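Local coordinates for protein alpha-glucosidase (Pseudoalteromonas sp. K8, PDB 5HQA) that hydrolyses alpha-glucosidic bonds as a calcium-binding glycoside hydrolase of family 97 whose activity is enhanced by chloride, at residues Q74-Q79 against I246-E251; A188-A193 against T442-T447. All coordinates share one frame; numbering follows the deposited sequence. Where two conformers were deposited one is given.

Contact 1 of 2, residues Q74-Q79 against I246-E251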
loop_
_atom_site.group_PDB
_atom_site.type_symbol
_atom_site.label_atom_id
_atom_site.label_comp_id
_atom_site.label_asym_id
_atom_site.label_seq_id
_atom_site.Cartn_x
_atom_site.Cartn_y
_atom_site.Cartn_z
ATOM N N GLN A 74 -8.428 -15.583 0.403
ATOM C CA GLN A 74 -9.457 -15.798 1.409
ATOM C C GLN A 74 -8.889 -16.416 2.682
ATOM O O GLN A 74 -9.235 -15.985 3.789
ATOM C CB GLN A 74 -10.552 -16.683 0.828
ATOM C CG GLN A 74 -11.568 -17.156 1.835
ATOM C CD GLN A 74 -12.773 -17.759 1.152
ATOM O OE1 GLN A 74 -12.866 -17.750 -0.078
ATOM N NE2 GLN A 74 -13.708 -18.275 1.939
ATOM N N THR A 75 -8.012 -17.408 2.550
ATOM C CA THR A 75 -7.407 -18.096 3.687
ATOM C C THR A 75 -5.933 -17.724 3.799
ATOM O O THR A 75 -5.185 -17.829 2.821
ATOM C CB THR A 75 -7.556 -19.606 3.537
ATOM O OG1 THR A 75 -8.944 -19.926 3.411
ATOM C CG2 THR A 75 -6.988 -20.323 4.748
ATOM N N VAL A 76 -5.521 -17.302 4.993
ATOM C CA VAL A 76 -4.140 -16.926 5.278
ATOM C C VAL A 76 -3.585 -17.947 6.252
ATOM O O VAL A 76 -4.147 -18.148 7.337
ATOM C CB VAL A 76 -4.034 -15.507 5.861
ATOM C CG1 VAL A 76 -2.596 -15.198 6.271
ATOM C CG2 VAL A 76 -4.562 -14.465 4.852
ATOM N N VAL A 77 -2.483 -18.581 5.868
ATOM C CA VAL A 77 -1.809 -19.576 6.691
ATOM C C VAL A 77 -0.748 -18.879 7.536
ATOM O O VAL A 77 0.020 -18.055 7.025
ATOM C CB VAL A 77 -1.185 -20.668 5.807
ATOM C CG1 VAL A 77 -0.216 -21.532 6.612
ATOM C CG2 VAL A 77 -2.283 -21.511 5.169
ATOM N N ASP A 78 -0.711 -19.202 8.833
ATOM C CA ASP A 78 0.267 -18.661 9.780
ATOM C C ASP A 78 1.057 -19.834 10.360
ATOM O O ASP A 78 0.574 -20.529 11.256
ATOM C CB ASP A 78 -0.424 -17.859 10.887
ATOM C CG ASP A 78 0.571 -17.188 11.845
ATOM O OD1 ASP A 78 1.787 -17.462 11.752
ATOM O OD2 ASP A 78 0.138 -16.384 12.702
ATOM N N GLN A 79 2.272 -20.056 9.860
ATOM C CA GLN A 79 3.158 -21.096 10.384
ATOM C C GLN A 79 4.485 -20.450 10.736
ATOM O O GLN A 79 5.190 -19.961 9.848
ATOM C CB GLN A 79 3.366 -22.216 9.370
ATOM C CG GLN A 79 2.102 -22.991 9.073
ATOM C CD GLN A 79 2.248 -23.964 7.907
ATOM O OE1 GLN A 79 2.992 -23.712 6.954
ATOM N NE2 GLN A 79 1.523 -25.079 7.977
ATOM N N ILE A 246 3.126 -9.683 6.596
ATOM C CA ILE A 246 2.644 -8.410 7.138
ATOM C C ILE A 246 1.279 -8.595 7.796
ATOM O O ILE A 246 1.059 -8.174 8.939
ATOM C CB ILE A 246 2.599 -7.323 6.047
ATOM C CG1 ILE A 246 4.002 -7.058 5.479
ATOM C CG2 ILE A 246 2.010 -6.031 6.618
ATOM C CD1 ILE A 246 5.041 -6.679 6.537
ATOM N N LEU A 247 0.342 -9.240 7.096
ATOM C CA LEU A 247 -0.962 -9.501 7.701
ATOM C C LEU A 247 -0.837 -10.375 8.939
ATOM O O LEU A 247 -1.520 -10.139 9.944
ATOM C CB LEU A 247 -1.895 -10.171 6.698
ATOM C CG LEU A 247 -2.462 -9.299 5.574
ATOM C CD1 LEU A 247 -3.206 -10.197 4.593
ATOM C CD2 LEU A 247 -3.390 -8.232 6.140
ATOM N N ASN A 248 0.008 -11.409 8.878
ATOM C CA ASN A 248 0.096 -12.355 9.991
ATOM C C ASN A 248 0.629 -11.713 11.261
ATOM O O ASN A 248 0.406 -12.246 12.355
ATOM C CB ASN A 248 0.973 -13.545 9.611
ATOM C CG ASN A 248 0.178 -14.650 8.945
ATOM O OD1 ASN A 248 -0.989 -14.862 9.275
ATOM N ND2 ASN A 248 0.798 -15.355 8.005
ATOM N N LEU A 249 1.324 -10.587 11.150
ATOM C CA LEU A 249 1.863 -9.936 12.331
ATOM C C LEU A 249 0.900 -8.928 12.939
ATOM O O LEU A 249 1.220 -8.333 13.967
ATOM C CB LEU A 249 3.193 -9.262 11.991
ATOM C CG LEU A 249 4.316 -10.261 11.710
ATOM C CD1 LEU A 249 5.564 -9.518 11.321
ATOM C CD2 LEU A 249 4.587 -11.150 12.937
ATOM N N ASN A 250 -0.268 -8.725 12.345
ATOM C CA ASN A 250 -1.249 -7.802 12.892
ATOM C C ASN A 250 -2.276 -8.524 13.758
ATOM O O ASN A 250 -2.497 -9.734 13.635
ATOM C CB ASN A 250 -1.950 -7.044 11.767
ATOM C CG ASN A 250 -1.145 -5.855 11.308
ATOM O OD1 ASN A 250 -1.347 -4.738 11.792
ATOM N ND2 ASN A 250 -0.183 -6.094 10.416
ATOM N N GLU A 251 -2.905 -7.752 14.647
ATOM C CA GLU A 251 -3.932 -8.294 15.523
ATOM C C GLU A 251 -5.181 -8.648 14.717
ATOM O O GLU A 251 -5.468 -8.021 13.692
ATOM C CB GLU A 251 -4.305 -7.292 16.613
ATOM C CG GLU A 251 -3.175 -6.905 17.547
ATOM C CD GLU A 251 -3.658 -6.060 18.713
ATOM O OE1 GLU A 251 -4.252 -6.621 19.661
ATOM O OE2 GLU A 251 -3.458 -4.829 18.673
HETATM O O HOH W 1 1.777 -14.291 13.580
HETATM O O HOH W 2 -1.840 -14.679 12.379
#
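V76, V77 and D78, on strand 75-89, run past the short helix 245-248, and the closest backbone approach is 6.3 Å between the CA atoms of D78 and N248. I246 O takes two donors, L249 N on one face of its carbonyl plane and the side-chain ND2 of N250 on the other, the latter at 2.8 Å. Across the gap, N248 does most of the work. Its amide nitrogen ND2 gives a hydrogen bond to V77 O (3.0 Å, N-H...O angle 153°), arriving tilted from the carbonyl plane. This ties a side chain at the end of the helix to a main-chain oxygen of the nine-stranded antiparallel sheet in the N-terminal domain, the beta-sandwich-like part of family 97 enzymes, where strand 75-89 lies between strands 53-67 and 95-104. The other end of the amide, OD1, accepts from W66 NE1 of strand 53-67, so both ends are held and the flip of the amide is fixed. OD1 also rests 3.4 Å from V76 CG1. D78 has CG anti to its backbone N (chi1 -176°), which lays the carboxylate over one face of the N248 amide, the planes 26° apart. Its OD1 bonds to H80 ND1, while OD2 turns to solvent molecules: one water donates to D78 OD2 (2.8 Å) and to N248 O (2.7 Å), bridging strand to helix end. Farther from the amide, V76 CG2 meets L247 CD1 at 4.5 Å, a loose apolar touch, and the V77 side chain points away.

Contact 2 of 2, residues A188-A193 against T442-T447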
loop_
_atom_site.group_PDB
_atom_site.type_symbol
_atom_site.label_atom_id
_atom_site.label_comp_id
_atom_site.label_asym_id
_atom_site.label_seq_id
_atom_site.Cartn_x
_atom_site.Cartn_y
_atom_site.Cartn_z
ATOM N N ALA A 188 1.931 -3.449 11.970
ATOM C CA ALA A 188 1.120 -3.002 13.106
ATOM C C ALA A 188 1.695 -1.725 13.720
ATOM O O ALA A 188 2.001 -1.651 14.915
ATOM C CB ALA A 188 0.974 -4.112 14.163
ATOM N N LEU A 189 1.823 -0.697 12.882
ATOM C CA LEU A 189 2.356 0.590 13.332
ATOM C C LEU A 189 1.241 1.335 14.057
ATOM O O LEU A 189 0.396 1.979 13.429
ATOM C CB LEU A 189 2.902 1.386 12.152
ATOM C CG LEU A 189 3.383 2.808 12.435
ATOM C CD1 LEU A 189 4.454 2.847 13.530
ATOM C CD2 LEU A 189 3.911 3.427 11.137
ATOM N N VAL A 190 1.233 1.220 15.388
ATOM C CA VAL A 190 0.175 1.732 16.252
ATOM C C VAL A 190 0.818 2.510 17.391
ATOM O O VAL A 190 1.689 1.976 18.087
ATOM C CB VAL A 190 -0.690 0.594 16.830
ATOM C CG1 VAL A 190 -1.754 1.160 17.771
ATOM C CG2 VAL A 190 -1.327 -0.214 15.712
ATOM N N ASP A 191 0.385 3.757 17.587
ATOM C CA ASP A 191 0.867 4.607 18.685
ATOM C C ASP A 191 2.396 4.650 18.744
ATOM O O ASP A 191 3.011 4.494 19.801
ATOM C CB ASP A 191 0.295 4.154 20.032
ATOM C CG ASP A 191 0.602 5.140 21.148
ATOM O OD1 ASP A 191 0.619 6.357 20.856
ATOM O OD2 ASP A 191 0.851 4.708 22.301
ATOM N N TYR A 192 3.013 4.876 17.589
ATOM C CA TYR A 192 4.462 4.863 17.490
ATOM C C TYR A 192 4.831 5.640 16.238
ATOM O O TYR A 192 3.978 5.924 15.393
ATOM C CB TYR A 192 4.981 3.425 17.439
ATOM C CG TYR A 192 6.409 3.190 17.904
ATOM C CD1 TYR A 192 6.698 2.971 19.255
ATOM C CD2 TYR A 192 7.460 3.123 16.983
ATOM C CE1 TYR A 192 8.001 2.721 19.677
ATOM C CE2 TYR A 192 8.769 2.867 17.397
ATOM C CZ TYR A 192 9.027 2.671 18.744
ATOM O OH TYR A 192 10.314 2.413 19.152
ATOM N N ALA A 193 6.103 6.005 16.140
ATOM C CA ALA A 193 6.609 6.742 14.989
ATOM C C ALA A 193 7.053 5.771 13.902
ATOM O O ALA A 193 7.629 4.720 14.196
ATOM C CB ALA A 193 7.783 7.636 15.401
ATOM N N THR A 442 0.877 -0.957 7.000
ATOM C CA THR A 442 1.615 -1.911 7.825
ATOM C C THR A 442 0.730 -3.087 8.228
ATOM O O THR A 442 1.011 -3.761 9.227
ATOM C CB THR A 442 2.230 -1.236 9.061
ATOM O OG1 THR A 442 1.201 -0.668 9.881
ATOM C CG2 THR A 442 3.187 -0.116 8.625
ATOM N N GLY A 443 -0.327 -3.352 7.455
ATOM C CA GLY A 443 -1.185 -4.502 7.674
ATOM C C GLY A 443 -2.381 -4.268 8.569
ATOM O O GLY A 443 -3.069 -5.236 8.917
ATOM N N LEU A 444 -2.667 -3.020 8.947
ATOM C CA LEU A 444 -3.740 -2.773 9.902
ATOM C C LEU A 444 -5.131 -3.055 9.332
ATOM O O LEU A 444 -6.087 -3.141 10.112
ATOM C CB LEU A 444 -3.653 -1.331 10.414
ATOM C CG LEU A 444 -2.506 -1.102 11.398
ATOM C CD1 LEU A 444 -2.222 0.384 11.559
ATOM C CD2 LEU A 444 -2.866 -1.735 12.740
ATOM N N ARG A 445 -5.268 -3.216 8.008
ATOM C CA ARG A 445 -6.543 -3.663 7.447
ATOM C C ARG A 445 -7.009 -4.987 8.049
ATOM O O ARG A 445 -8.210 -5.277 8.031
ATOM C CB ARG A 445 -6.440 -3.796 5.917
ATOM C CG ARG A 445 -5.396 -4.829 5.458
ATOM C CD ARG A 445 -5.224 -4.824 3.939
ATOM N NE ARG A 445 -4.000 -5.509 3.508
ATOM C CZ ARG A 445 -3.965 -6.619 2.762
ATOM N NH1 ARG A 445 -5.089 -7.214 2.351
ATOM N NH2 ARG A 445 -2.787 -7.137 2.413
ATOM N N ARG A 446 -6.098 -5.813 8.569
ATOM C CA ARG A 446 -6.547 -7.023 9.250
ATOM C C ARG A 446 -7.340 -6.669 10.498
ATOM O O ARG A 446 -8.414 -7.228 10.753
ATOM C CB ARG A 446 -5.364 -7.912 9.619
ATOM C CG ARG A 446 -5.834 -9.124 10.431
ATOM C CD ARG A 446 -4.707 -10.017 10.876
ATOM N NE ARG A 446 -5.246 -11.252 11.425
ATOM C CZ ARG A 446 -4.502 -12.262 11.862
ATOM N NH1 ARG A 446 -3.178 -12.185 11.809
ATOM N NH2 ARG A 446 -5.083 -13.352 12.344
ATOM N N THR A 447 -6.821 -5.727 11.282
ATOM C CA THR A 447 -7.422 -5.343 12.553
ATOM C C THR A 447 -8.637 -4.447 12.347
ATOM O O THR A 447 -9.617 -4.539 13.099
ATOM C CB THR A 447 -6.372 -4.623 13.399
ATOM O OG1 THR A 447 -5.140 -5.359 13.345
ATOM C CG2 THR A 447 -6.829 -4.503 14.839
#
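T442 receives two successive backbone N-H groups from A188 and L189, and this is where the contact is tight. A188 N bonds to T442 O at 2.9 Å, and L189 N bonds to the hydroxyl OG1 of the same residue at 3.1 Å; both are nearly straight, at 168°. The threonine can serve with main chain and side chain together because OG1 sits between its own backbone N and carbonyl carbon (chi1 61°), on the side where L189 arrives. The methyl CG2 then lies 3.8 Å from L189 CB, so carbon packing flanks the polar bond, and both residues are buried. The A188 side chain turns away, leaving its CA to face L444 CD2.

Beyond T442 the chain passes through G443 into a type I turn, G443 to R446, closed by R446 N to G443 O at 3.1 Å. L444 leans out of this turn with its branches divided: CD1 lies 3.6 Å from L189 O, and CD2 touches V190 CG2 at 3.7 Å. The solvent side is at V190, an exposed residue that meets L444 with the one methyl CG2. Farther along, D191 is tied elsewhere, to K220, Q413 and N417. Two domains are joined here, away from the calcium and glycan sites: the loop after strand 181-187 of the N-terminal beta-sandwich-like domain meets the long loop between strands 432-435 and 451-454, which carries the calcium ligand E437 elsewhere along its length and is one of the strand-following loops of a TIM-type barrel.

From the N terminus the chain meets 74-79 first, then 188-193, then 246-251 and finally 442-447, so the two contacts cross: contact 1 closes its loop within the N-terminal domain, whereas contact 2 opens inside that loop and closes only in the catalytic barrel. Their centres lie 14 Å apart, and the two later segments touch directly. N250 ND2 makes a probable hydrogen bond to T442 O (2.9 Å), and E251 O a probable one to T447 OG1 (2.7 Å); R446 NH1 also bonds to L247 O. Segment 246-251 thereby links the sheet strand of contact 1 to the barrel loop of contact 2.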